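PDB 4ZK3: serpin B3 from Homo sapiens, which belongs to the serpin family of serine protease inhibitors and, as the psoriasis-associated form Pso p27, forms large aggregates. Local coordinates for residues Ser3-Leu15 against Gln52-Glu64. Sequence-based numbering, arbitrary orientation.
Sequences SLSEANTKFMFDL and QIKKVLHFDQVTE
H58 presents its ring to D14 of helix 4-15 and is held at both nitrogens. H58 NE2 donates to D14 OD2 at 2.5 Å, a short and nearly straight bond (167°) that meets the syn side of a carboxylate turned 44° from the ring. H58 ND1 donates to OE1 of Q61, 3.0 Å away; the acceptor lies in the ring plane, although the donor sits well above the carbonyl plane of the amide. Two bonds at the edge thus fix the ring's rotation, and K10 CB packs over the centre of one face, 3.6 Å from the H58 centroid, as a CH-pi contact. If the histidine is protonated, D14 would probably stabilise the charge.

In the serpin fold the N-terminal helix, over 4-15, here runs nearly at right angles to 52-57, the last turns of helix 47-57. H58, with positive phi, is the C' residue of the Schellman motif closing that helix, and the turn brings H58 O to 3.4 Å from A7 CB.

Deeper in, chi1 of 178°, CG anti to the backbone N, lays the F11 ring beside L57 and V56. L57 CD2 lies over one face and L15 CD1 over the opposite one, both offset toward the rim, and V56 CG1 reaches F11 CE1 at 3.6 Å. M302 of helix 296-302 packs against F11, D14 and V56. A water donates to both N8 OD1 and L57 O, while V62 CG2 rests on A7 CB (3.6 Å).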
loop_
_atom_site.group_PDB
_atom_site.type_symbol
_atom_site.label_atom_id
_atom_site.label_comp_id
_atom_site.label_asym_id
_atom_site.label_seq_id
_atom_site.Cartn_x
_atom_site.Cartn_y
_atom_site.Cartn_z
ATOM N N SER A 3 -17.808 -3.747 -7.608
ATOM C CA SER A 3 -17.092 -2.460 -7.324
ATOM C C SER A 3 -15.604 -2.742 -7.124
ATOM O O SER A 3 -15.212 -3.633 -6.372
ATOM C CB SER A 3 -17.655 -1.736 -6.108
ATOM O OG SER A 3 -16.669 -1.004 -5.363
ATOM N N LEU A 4 -14.801 -1.962 -7.812
ATOM C CA LEU A 4 -13.357 -2.131 -7.846
ATOM C C LEU A 4 -12.687 -1.715 -6.522
ATOM O O LEU A 4 -11.741 -2.353 -6.054
ATOM C CB LEU A 4 -12.831 -1.225 -8.936
ATOM C CG LEU A 4 -11.306 -1.061 -8.990
ATOM C CD1 LEU A 4 -10.634 -2.391 -9.246
ATOM C CD2 LEU A 4 -10.959 -0.075 -10.073
ATOM N N SER A 5 -13.173 -0.604 -5.973
ATOM C CA SER A 5 -12.713 -0.076 -4.714
ATOM C C SER A 5 -12.812 -1.160 -3.706
ATOM O O SER A 5 -11.886 -1.366 -2.941
ATOM C CB SER A 5 -13.579 1.122 -4.260
ATOM O OG SER A 5 -13.792 1.096 -2.847
ATOM N N GLU A 6 -13.947 -1.846 -3.701
ATOM C CA GLU A 6 -14.148 -2.965 -2.833
ATOM C C GLU A 6 -13.168 -4.131 -3.050
ATOM O O GLU A 6 -12.657 -4.702 -2.084
ATOM C CB GLU A 6 -15.616 -3.420 -2.936
ATOM C CG GLU A 6 -16.567 -2.390 -2.285
ATOM C CD GLU A 6 -17.953 -2.245 -2.931
ATOM O OE1 GLU A 6 -18.598 -3.291 -3.218
ATOM O OE2 GLU A 6 -18.394 -1.076 -3.116
ATOM N N ALA A 7 -12.926 -4.496 -4.313
ATOM C CA ALA A 7 -11.994 -5.553 -4.635
ATOM C C ALA A 7 -10.620 -5.236 -3.987
ATOM O O ALA A 7 -10.091 -6.051 -3.262
ATOM C CB ALA A 7 -11.872 -5.705 -6.142
ATOM N N ASN A 8 -10.107 -4.023 -4.240
ATOM C CA ASN A 8 -8.791 -3.585 -3.738
ATOM C C ASN A 8 -8.694 -3.653 -2.201
ATOM O O ASN A 8 -7.677 -4.116 -1.647
ATOM C CB ASN A 8 -8.488 -2.182 -4.295
ATOM C CG ASN A 8 -8.497 -2.128 -5.877
ATOM O OD1 ASN A 8 -8.263 -3.143 -6.572
ATOM N ND2 ASN A 8 -8.749 -0.939 -6.426
ATOM N N THR A 9 -9.761 -3.207 -1.529
ATOM C CA THR A 9 -9.865 -3.289 -0.075
ATOM C C THR A 9 -9.908 -4.726 0.443
ATOM O O THR A 9 -9.314 -5.043 1.480
ATOM C CB THR A 9 -11.064 -2.470 0.431
ATOM O OG1 THR A 9 -10.874 -1.093 0.087
ATOM C CG2 THR A 9 -11.165 -2.546 1.965
ATOM N N LYS A 10 -10.553 -5.625 -0.284
ATOM C CA LYS A 10 -10.544 -7.049 0.128
ATOM C C LYS A 10 -9.182 -7.691 0.035
ATOM O O LYS A 10 -8.727 -8.399 0.953
ATOM C CB LYS A 10 -11.541 -7.844 -0.728
ATOM C CG LYS A 10 -13.011 -7.432 -0.519
ATOM C CD LYS A 10 -13.931 -8.162 -1.491
ATOM C CE LYS A 10 -15.382 -7.790 -1.290
ATOM N NZ LYS A 10 -15.880 -8.315 0.019
ATOM N N PHE A 11 -8.511 -7.435 -1.074
ATOM C CA PHE A 11 -7.124 -7.863 -1.259
ATOM C C PHE A 11 -6.239 -7.306 -0.168
ATOM O O PHE A 11 -5.420 -8.051 0.407
ATOM C CB PHE A 11 -6.642 -7.425 -2.659
ATOM C CG PHE A 11 -5.232 -7.760 -2.952
ATOM C CD1 PHE A 11 -4.766 -9.033 -2.841
ATOM C CD2 PHE A 11 -4.344 -6.758 -3.426
ATOM C CE1 PHE A 11 -3.449 -9.359 -3.161
ATOM C CE2 PHE A 11 -3.030 -7.063 -3.714
ATOM C CZ PHE A 11 -2.566 -8.373 -3.584
ATOM N N MET A 12 -6.443 -6.037 0.176
ATOM C CA MET A 12 -5.745 -5.404 1.317
ATOM C C MET A 12 -5.908 -6.209 2.631
ATOM O O MET A 12 -4.920 -6.487 3.314
ATOM C CB MET A 12 -6.209 -3.934 1.516
ATOM C CG MET A 12 -5.586 -3.162 2.718
ATOM S SD MET A 12 -6.479 -1.636 2.971
ATOM C CE MET A 12 -7.739 -2.269 4.088
ATOM N N PHE A 13 -7.125 -6.629 2.980
ATOM C CA PHE A 13 -7.282 -7.456 4.189
ATOM C C PHE A 13 -6.697 -8.862 4.049
ATOM O O PHE A 13 -6.148 -9.411 5.043
ATOM C CB PHE A 13 -8.724 -7.501 4.640
ATOM C CG PHE A 13 -9.159 -6.242 5.312
ATOM C CD1 PHE A 13 -8.628 -5.908 6.542
ATOM C CD2 PHE A 13 -10.042 -5.355 4.691
ATOM C CE1 PHE A 13 -9.010 -4.735 7.182
ATOM C CE2 PHE A 13 -10.422 -4.177 5.309
ATOM C CZ PHE A 13 -9.902 -3.859 6.561
ATOM N N ASP A 14 -6.773 -9.432 2.841
ATOM C CA ASP A 14 -6.215 -10.747 2.633
ATOM C C ASP A 14 -4.719 -10.619 2.858
ATOM O O ASP A 14 -4.077 -11.540 3.414
ATOM C CB ASP A 14 -6.468 -11.329 1.258
ATOM C CG ASP A 14 -7.943 -11.491 0.935
ATOM O OD1 ASP A 14 -8.827 -11.360 1.811
ATOM O OD2 ASP A 14 -8.206 -11.702 -0.262
ATOM N N LEU A 15 -4.134 -9.481 2.468
ATOM C CA LEU A 15 -2.692 -9.313 2.725
ATOM C C LEU A 15 -2.403 -9.218 4.186
ATOM O O LEU A 15 -1.434 -9.823 4.669
ATOM C CB LEU A 15 -2.086 -8.100 2.020
ATOM C CG LEU A 15 -1.936 -8.244 0.512
ATOM C CD1 LEU A 15 -1.660 -6.875 -0.118
ATOM C CD2 LEU A 15 -0.925 -9.215 0.015
ATOM N N GLN A 52 -5.981 -17.314 -11.586
ATOM C CA GLN A 52 -5.476 -17.234 -10.210
ATOM C C GLN A 52 -5.159 -15.756 -9.762
ATOM O O GLN A 52 -5.353 -15.364 -8.604
ATOM C CB GLN A 52 -4.204 -18.083 -10.133
ATOM C CG GLN A 52 -4.523 -19.571 -10.162
ATOM C CD GLN A 52 -3.314 -20.467 -10.214
ATOM O OE1 GLN A 52 -2.157 -20.027 -10.214
ATOM N NE2 GLN A 52 -3.579 -21.767 -10.273
ATOM N N ILE A 53 -4.675 -14.950 -10.691
ATOM C CA ILE A 53 -4.301 -13.565 -10.353
ATOM C C ILE A 53 -5.557 -12.802 -10.096
ATOM O O ILE A 53 -5.666 -12.127 -9.074
ATOM C CB ILE A 53 -3.457 -12.880 -11.464
ATOM C CG1 ILE A 53 -2.096 -13.519 -11.490
ATOM C CG2 ILE A 53 -3.290 -11.358 -11.230
ATOM C CD1 ILE A 53 -1.348 -13.230 -12.752
ATOM N N LYS A 54 -6.516 -12.945 -11.009
ATOM C CA LYS A 54 -7.784 -12.256 -10.867
ATOM C C LYS A 54 -8.424 -12.583 -9.543
ATOM O O LYS A 54 -8.970 -11.681 -8.887
ATOM C CB LYS A 54 -8.754 -12.561 -12.012
ATOM C CG LYS A 54 -8.656 -11.590 -13.172
ATOM C CD LYS A 54 -9.751 -11.754 -14.222
ATOM C CE LYS A 54 -9.530 -13.054 -14.977
ATOM N NZ LYS A 54 -9.429 -12.891 -16.464
ATOM N N LYS A 55 -8.365 -13.854 -9.138
ATOM C CA LYS A 55 -9.009 -14.248 -7.894
ATOM C C LYS A 55 -8.314 -13.637 -6.654
ATOM O O LYS A 55 -8.945 -13.190 -5.737
ATOM C CB LYS A 55 -9.004 -15.770 -7.753
ATOM C CG LYS A 55 -9.492 -16.170 -6.373
ATOM C CD LYS A 55 -9.834 -17.642 -6.235
ATOM C CE LYS A 55 -10.864 -17.807 -5.116
ATOM N NZ LYS A 55 -10.444 -18.897 -4.200
ATOM N N VAL A 56 -6.989 -13.673 -6.635
ATOM C CA VAL A 56 -6.206 -13.067 -5.565
ATOM C C VAL A 56 -6.481 -11.581 -5.459
ATOM O O VAL A 56 -6.642 -11.083 -4.356
ATOM C CB VAL A 56 -4.736 -13.371 -5.800
ATOM C CG1 VAL A 56 -3.796 -12.437 -5.031
ATOM C CG2 VAL A 56 -4.475 -14.839 -5.446
ATOM N N LEU A 57 -6.563 -10.870 -6.592
ATOM C CA LEU A 57 -6.839 -9.414 -6.596
ATOM C C LEU A 57 -8.321 -9.050 -6.333
ATOM O O LEU A 57 -8.670 -7.866 -6.075
ATOM C CB LEU A 57 -6.404 -8.826 -7.913
ATOM C CG LEU A 57 -4.887 -8.895 -8.147
ATOM C CD1 LEU A 57 -4.586 -8.418 -9.549
ATOM C CD2 LEU A 57 -4.144 -8.050 -7.158
ATOM N N HIS A 58 -9.174 -10.085 -6.370
ATOM C CA HIS A 58 -10.642 -9.958 -6.282
ATOM C C HIS A 58 -11.202 -9.247 -7.552
ATOM O O HIS A 58 -12.321 -8.780 -7.561
ATOM C CB HIS A 58 -11.138 -9.321 -4.958
ATOM C CG HIS A 58 -10.845 -10.130 -3.704
ATOM N ND1 HIS A 58 -11.832 -10.759 -2.981
ATOM C CD2 HIS A 58 -9.697 -10.373 -3.030
ATOM C CE1 HIS A 58 -11.310 -11.376 -1.932
ATOM N NE2 HIS A 58 -10.010 -11.154 -1.930
ATOM N N PHE A 59 -10.423 -9.251 -8.640
ATOM C CA PHE A 59 -10.813 -8.636 -9.912
ATOM C C PHE A 59 -11.890 -9.490 -10.565
ATOM O O PHE A 59 -12.586 -9.018 -11.455
ATOM C CB PHE A 59 -9.624 -8.524 -10.878
ATOM C CG PHE A 59 -8.741 -7.266 -10.696
ATOM C CD1 PHE A 59 -8.791 -6.487 -9.539
ATOM C CD2 PHE A 59 -7.826 -6.914 -11.700
ATOM C CE1 PHE A 59 -7.965 -5.382 -9.400
ATOM C CE2 PHE A 59 -7.020 -5.819 -11.580
ATOM C CZ PHE A 59 -7.094 -5.042 -10.424
ATOM N N ASP A 60 -12.045 -10.734 -10.130
ATOM C CA ASP A 60 -13.149 -11.535 -10.637
ATOM C C ASP A 60 -14.523 -11.162 -10.035
ATOM O O ASP A 60 -15.523 -11.781 -10.422
ATOM C CB ASP A 60 -12.861 -13.021 -10.477
ATOM C CG ASP A 60 -12.689 -13.465 -9.018
ATOM O OD1 ASP A 60 -12.812 -12.686 -8.035
ATOM O OD2 ASP A 60 -12.379 -14.642 -8.858
ATOM N N GLN A 61 -14.562 -10.162 -9.131
ATOM C CA GLN A 61 -15.764 -9.735 -8.428
ATOM C C GLN A 61 -16.155 -8.316 -8.781
ATOM O O GLN A 61 -17.008 -7.731 -8.103
ATOM C CB GLN A 61 -15.568 -9.793 -6.898
ATOM C CG GLN A 61 -15.081 -11.146 -6.365
ATOM C CD GLN A 61 -14.806 -11.187 -4.844
ATOM O OE1 GLN A 61 -14.555 -10.176 -4.197
ATOM N NE2 GLN A 61 -14.876 -12.389 -4.269
ATOM N N VAL A 62 -15.513 -7.739 -9.795
ATOM C CA VAL A 62 -15.780 -6.369 -10.242
ATOM C C VAL A 62 -16.671 -6.434 -11.505
ATOM O O VAL A 62 -16.501 -7.369 -12.286
ATOM C CB VAL A 62 -14.452 -5.692 -10.601
ATOM C CG1 VAL A 62 -14.661 -4.271 -11.148
ATOM C CG2 VAL A 62 -13.505 -5.752 -9.392
ATOM N N THR A 63 -17.531 -5.423 -11.729
ATOM C CA THR A 63 -18.724 -5.538 -12.613
ATOM C C THR A 63 -18.984 -4.469 -13.716
ATOM O O THR A 63 -19.143 -3.293 -13.409
ATOM C CB THR A 63 -20.008 -5.575 -11.733
ATOM O OG1 THR A 63 -19.946 -4.544 -10.737
ATOM C CG2 THR A 63 -20.170 -6.931 -11.035
ATOM N N GLU A 64 -19.064 -4.906 -14.983
ATOM C CA GLU A 64 -19.629 -4.113 -16.130
ATOM C C GLU A 64 -19.514 -4.855 -17.513
ATOM O O GLU A 64 -20.466 -4.955 -18.342
ATOM C CB GLU A 64 -18.990 -2.708 -16.197
ATOM C CG GLU A 64 -19.803 -1.607 -15.505
ATOM C CD GLU A 64 -18.995 -0.346 -15.211
ATOM O OE1 GLU A 64 -17.909 -0.167 -15.812
ATOM O OE2 GLU A 64 -19.450 0.473 -14.381
HETATM O O HOH W 1 -15.737 -6.242 -6.044
HETATM O O HOH W 2 -7.053 -5.645 -5.858
#